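Local coordinates for protein N-(5'-phosphoribosyl)anthranilate isomerase (Pyrococcus furiosus, PDB 4AAJ) that catalyses the isomerisation of N-(5-phospho-beta-D-ribosyl)anthranilate to 1-(2-carboxyphenylamino)-1-deoxy-D-ribulose 5-phosphate, a step of tryptophan biosynthesis, at residues A[37-51]-A[64-78]. Residues are numbered along the deposited sequence; the frame is centred on the assembly and turned at random.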
# COMPACT_ATOMS: atom_id res chain seq x y z
N VAL A 37 3.82 6.89 13.26
CA VAL A 37 4.11 6.85 11.82
C VAL A 37 4.16 8.25 11.19
O VAL A 37 4.97 8.50 10.29
CB VAL A 37 3.16 5.88 11.03
CG1 VAL A 37 3.18 4.49 11.65
CG2 VAL A 37 1.74 6.41 10.97
N GLU A 38 3.32 9.15 11.68
CA GLU A 38 3.29 10.55 11.24
C GLU A 38 4.63 11.27 11.38
O GLU A 38 4.87 12.24 10.68
CB GLU A 38 2.29 11.33 12.07
CG GLU A 38 0.95 11.55 11.41
CD GLU A 38 0.04 12.36 12.29
OE1 GLU A 38 0.27 12.41 13.51
OE2 GLU A 38 -0.92 12.95 11.75
N LYS A 39 5.47 10.79 12.30
CA LYS A 39 6.77 11.42 12.55
C LYS A 39 7.74 11.30 11.37
O LYS A 39 8.47 12.25 11.08
CB LYS A 39 7.42 10.86 13.82
CG LYS A 39 6.78 11.35 15.10
CD LYS A 39 7.75 11.28 16.28
CE LYS A 39 7.12 11.82 17.55
NZ LYS A 39 6.02 10.96 18.08
N HIS A 40 7.72 10.15 10.68
CA HIS A 40 8.71 9.86 9.64
C HIS A 40 8.17 9.38 8.31
O HIS A 40 8.82 9.58 7.28
CB HIS A 40 9.76 8.87 10.16
CG HIS A 40 10.55 9.38 11.35
ND1 HIS A 40 11.32 10.49 11.30
CD2 HIS A 40 10.68 8.88 12.65
CE1 HIS A 40 11.89 10.70 12.50
NE2 HIS A 40 11.50 9.71 13.33
N ALA A 41 6.99 8.76 8.30
CA ALA A 41 6.43 8.19 7.06
C ALA A 41 5.75 9.19 6.13
O ALA A 41 5.28 10.25 6.56
CB ALA A 41 5.47 7.06 7.40
N ASP A 42 5.69 8.85 4.85
CA ASP A 42 5.01 9.67 3.85
C ASP A 42 3.51 9.38 3.80
O ASP A 42 2.71 10.23 3.41
CB ASP A 42 5.64 9.45 2.47
CG ASP A 42 7.12 9.83 2.43
OD1 ASP A 42 7.43 11.00 2.70
OD2 ASP A 42 7.95 8.94 2.14
N ALA A 43 3.13 8.17 4.17
CA ALA A 43 1.72 7.78 4.15
C ALA A 43 1.50 6.63 5.11
O ALA A 43 2.44 5.96 5.55
CB ALA A 43 1.27 7.40 2.74
N THR A 44 0.23 6.39 5.44
CA THR A 44 -0.13 5.24 6.27
C THR A 44 -1.41 4.63 5.69
O THR A 44 -1.90 5.06 4.64
CB THR A 44 -0.26 5.64 7.77
OG1 THR A 44 -0.39 4.46 8.59
CG2 THR A 44 -1.45 6.56 8.02
N GLY A 45 -1.94 3.61 6.37
CA GLY A 45 -3.12 2.93 5.87
C GLY A 45 -3.88 2.29 7.01
O GLY A 45 -3.28 1.91 8.03
N VAL A 46 -5.20 2.24 6.85
CA VAL A 46 -6.08 1.56 7.81
C VAL A 46 -6.84 0.48 7.06
O VAL A 46 -7.35 0.73 5.96
CB VAL A 46 -7.04 2.52 8.55
CG1 VAL A 46 -6.27 3.43 9.51
CG2 VAL A 46 -7.92 3.33 7.60
N VAL A 47 -6.91 -0.71 7.64
CA VAL A 47 -7.57 -1.85 7.00
C VAL A 47 -9.02 -1.92 7.49
O VAL A 47 -9.28 -1.92 8.70
CB VAL A 47 -6.84 -3.19 7.30
CG1 VAL A 47 -7.59 -4.39 6.71
CG2 VAL A 47 -5.39 -3.14 6.81
N VAL A 48 -9.96 -1.94 6.55
CA VAL A 48 -11.39 -2.08 6.87
C VAL A 48 -12.01 -3.18 6.02
O VAL A 48 -11.54 -3.44 4.91
CB VAL A 48 -12.23 -0.78 6.69
CG1 VAL A 48 -11.70 0.33 7.55
CG2 VAL A 48 -12.38 -0.36 5.22
N ASN A 49 -13.07 -3.80 6.54
CA ASN A 49 -13.89 -4.73 5.75
C ASN A 49 -13.05 -5.77 5.00
O ASN A 49 -13.30 -6.06 3.82
CB ASN A 49 -14.83 -3.97 4.81
CG ASN A 49 -15.79 -3.10 5.58
OD1 ASN A 49 -15.94 -3.24 6.81
ND2 ASN A 49 -16.44 -2.18 4.88
N SER A 50 -12.07 -6.31 5.71
CA SER A 50 -11.19 -7.34 5.18
C SER A 50 -10.92 -8.39 6.24
O SER A 50 -10.86 -8.08 7.42
CB SER A 50 -9.84 -6.75 4.77
OG SER A 50 -10.01 -5.63 3.94
N ASN A 51 -10.69 -9.62 5.79
CA ASN A 51 -10.28 -10.70 6.69
C ASN A 51 -8.82 -10.54 7.11
O ASN A 51 -7.92 -11.20 6.58
CB ASN A 51 -10.55 -12.06 6.05
CG ASN A 51 -10.58 -13.19 7.07
OD1 ASN A 51 -10.71 -12.96 8.27
ND2 ASN A 51 -10.45 -14.42 6.58
N ILE A 64 -8.75 8.16 12.64
CA ILE A 64 -7.36 8.18 12.17
C ILE A 64 -7.26 9.13 10.98
O ILE A 64 -6.33 9.96 10.93
CB ILE A 64 -6.85 6.76 11.84
CG1 ILE A 64 -6.51 6.02 13.15
CG2 ILE A 64 -5.60 6.80 10.98
CD1 ILE A 64 -6.56 4.51 13.04
N ILE A 65 -8.21 9.02 10.05
CA ILE A 65 -8.25 9.87 8.84
C ILE A 65 -8.38 11.36 9.20
O ILE A 65 -7.63 12.19 8.67
CB ILE A 65 -9.37 9.43 7.88
CG1 ILE A 65 -9.04 8.03 7.31
CG2 ILE A 65 -9.61 10.46 6.78
CD1 ILE A 65 -10.17 7.36 6.55
N GLU A 66 -9.31 11.68 10.08
CA GLU A 66 -9.57 13.09 10.41
C GLU A 66 -8.42 13.76 11.17
O GLU A 66 -8.33 15.00 11.18
CB GLU A 66 -10.88 13.24 11.18
CG GLU A 66 -10.78 12.80 12.63
CD GLU A 66 -12.11 12.77 13.36
OE1 GLU A 66 -13.11 13.30 12.81
OE2 GLU A 66 -12.13 12.21 14.48
N ASN A 67 -7.57 12.97 11.82
CA ASN A 67 -6.49 13.51 12.66
C ASN A 67 -5.10 13.46 12.04
O ASN A 67 -4.12 13.92 12.63
CB ASN A 67 -6.48 12.79 14.01
CG ASN A 67 -7.64 13.20 14.88
OD1 ASN A 67 -8.54 12.40 15.19
ND2 ASN A 67 -7.66 14.47 15.25
N SER A 68 -5.01 12.88 10.84
CA SER A 68 -3.71 12.62 10.26
C SER A 68 -3.14 13.79 9.45
O SER A 68 -3.84 14.44 8.69
CB SER A 68 -3.78 11.38 9.38
OG SER A 68 -2.50 11.06 8.87
N ALA A 69 -1.84 14.01 9.61
CA ALA A 69 -1.12 15.02 8.83
C ALA A 69 -0.56 14.42 7.53
O ALA A 69 -0.01 15.15 6.70
CB ALA A 69 -0.00 15.62 9.68
N ILE A 70 -0.70 13.11 7.36
CA ILE A 70 -0.21 12.43 6.14
C ILE A 70 -1.36 11.65 5.48
O ILE A 70 -2.35 11.35 6.12
CB ILE A 70 1.00 11.49 6.44
CG1 ILE A 70 0.63 10.35 7.41
CG2 ILE A 70 2.21 12.31 6.92
CD1 ILE A 70 1.74 9.34 7.65
N PRO A 71 -1.26 11.36 4.17
CA PRO A 71 -2.31 10.57 3.52
C PRO A 71 -2.55 9.25 4.26
O PRO A 71 -1.60 8.54 4.59
CB PRO A 71 -1.72 10.30 2.14
CG PRO A 71 -0.91 11.54 1.87
CD PRO A 71 -0.27 11.87 3.18
N VAL A 72 -3.82 8.97 4.51
CA VAL A 72 -4.22 7.69 5.09
C VAL A 72 -5.01 6.91 4.05
O VAL A 72 -6.09 7.32 3.61
CB VAL A 72 -5.07 7.90 6.36
CG1 VAL A 72 -5.55 6.55 6.94
CG2 VAL A 72 -4.28 8.65 7.41
N PHE A 73 -4.45 5.78 3.62
CA PHE A 73 -5.13 4.94 2.66
C PHE A 73 -6.18 4.08 3.37
O PHE A 73 -5.88 3.45 4.37
CB PHE A 73 -4.11 4.06 1.93
CG PHE A 73 -3.38 4.80 0.83
CD1 PHE A 73 -2.29 5.62 1.13
CD2 PHE A 73 -3.81 4.70 -0.49
CE1 PHE A 73 -1.63 6.33 0.11
CE2 PHE A 73 -3.16 5.40 -1.51
CZ PHE A 73 -2.07 6.22 -1.20
N LEU A 74 -7.40 4.09 2.85
CA LEU A 74 -8.43 3.12 3.27
C LEU A 74 -8.16 1.82 2.49
O LEU A 74 -8.33 1.78 1.28
CB LEU A 74 -9.81 3.67 2.96
CG LEU A 74 -11.03 2.94 3.52
CD1 LEU A 74 -11.05 3.14 5.03
CD2 LEU A 74 -12.29 3.47 2.85
N VAL A 75 -7.70 0.79 3.20
CA VAL A 75 -7.17 -0.44 2.57
C VAL A 75 -8.22 -1.51 2.74
O VAL A 75 -8.67 -1.75 3.86
CB VAL A 75 -5.88 -0.91 3.27
CG1 VAL A 75 -5.30 -2.15 2.61
CG2 VAL A 75 -4.83 0.21 3.31
N SER A 76 -8.61 -2.17 1.66
CA SER A 76 -9.63 -3.21 1.78
C SER A 76 -9.57 -4.23 0.64
O SER A 76 -9.07 -3.93 -0.46
CB SER A 76 -11.00 -2.57 1.81
OG SER A 76 -12.02 -3.52 2.14
N THR A 77 -10.12 -5.41 0.92
CA THR A 77 -10.29 -6.43 -0.11
C THR A 77 -11.69 -6.38 -0.71
O THR A 77 -12.05 -7.24 -1.52
CB THR A 77 -10.04 -7.83 0.49
OG1 THR A 77 -10.89 -8.01 1.62
CG2 THR A 77 -8.59 -7.98 0.93
N MET A 78 -12.48 -5.38 -0.34
CA MET A 78 -13.81 -5.21 -0.95
C MET A 78 -13.71 -5.18 -2.47
O MET A 78 -12.77 -4.63 -3.03
CB MET A 78 -14.46 -3.91 -0.49
CG MET A 78 -14.94 -3.92 0.94
SD MET A 78 -15.67 -2.34 1.36
CE MET A 78 -14.25 -1.25 1.34
O HOH W 1 -13.59 -7.98 1.83
O HOH W 2 -10.35 -10.25 3.06
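Val48 O is gripped by two hydroxyls that reach it from opposite faces of its carbonyl plane: Ser76 OG donates from across the contact at 2.8 Å, and Ser50 OG from its own loop. Each serine has a second task. Ser50 OG accepts a hydrogen bond from Thr77 N at 3.0 Å, while Ser76 OG, placed anti to its backbone N (chi1 -171°), accepts one from Met78 N, closing an ST turn. The serines thus tie residues 48-50 to residues 76-78 at the C-terminal end of the strand pair, and water 1 adds a bridge from Asn49 O to Thr77 OG1.

Toward their N-terminal ends, strands 43-47 and 72-76 run parallel, joined by backbone bonds from Thr44 N to Pro71 O through to Val48 N to Val75 O. On one face, Val46 CG1 slides past Ile64 of helix 58-67, 3.7 Å from its CD1, and the CG2 methyls of Thr44 and Val72 lie side by side at 3.6 Å. Past the last bridged pair, Leu74 CD1 meets both methyls of Val48, the two side chains crossing at about a right angle. The other face carries Phe73, whose ring turns its edge to Thr44 O, with Val47 and Val75.

At the far end, the Glu38 side chain, extended beyond CG, brings OE2 to Ala69 N at 2.6 Å, using its anti lone pair. Ile70 packs its CD1 between Val37, Ala41 and Ala43, 3.7 Å from Ala43 C. Asp42 instead turns to Lys224 in a salt bridge. Strand 43-47, helix 58-67 and strand 72-76 form a beta-alpha-beta unit whose parallel strands are neighbouring staves of the eight-stranded TIM barrel.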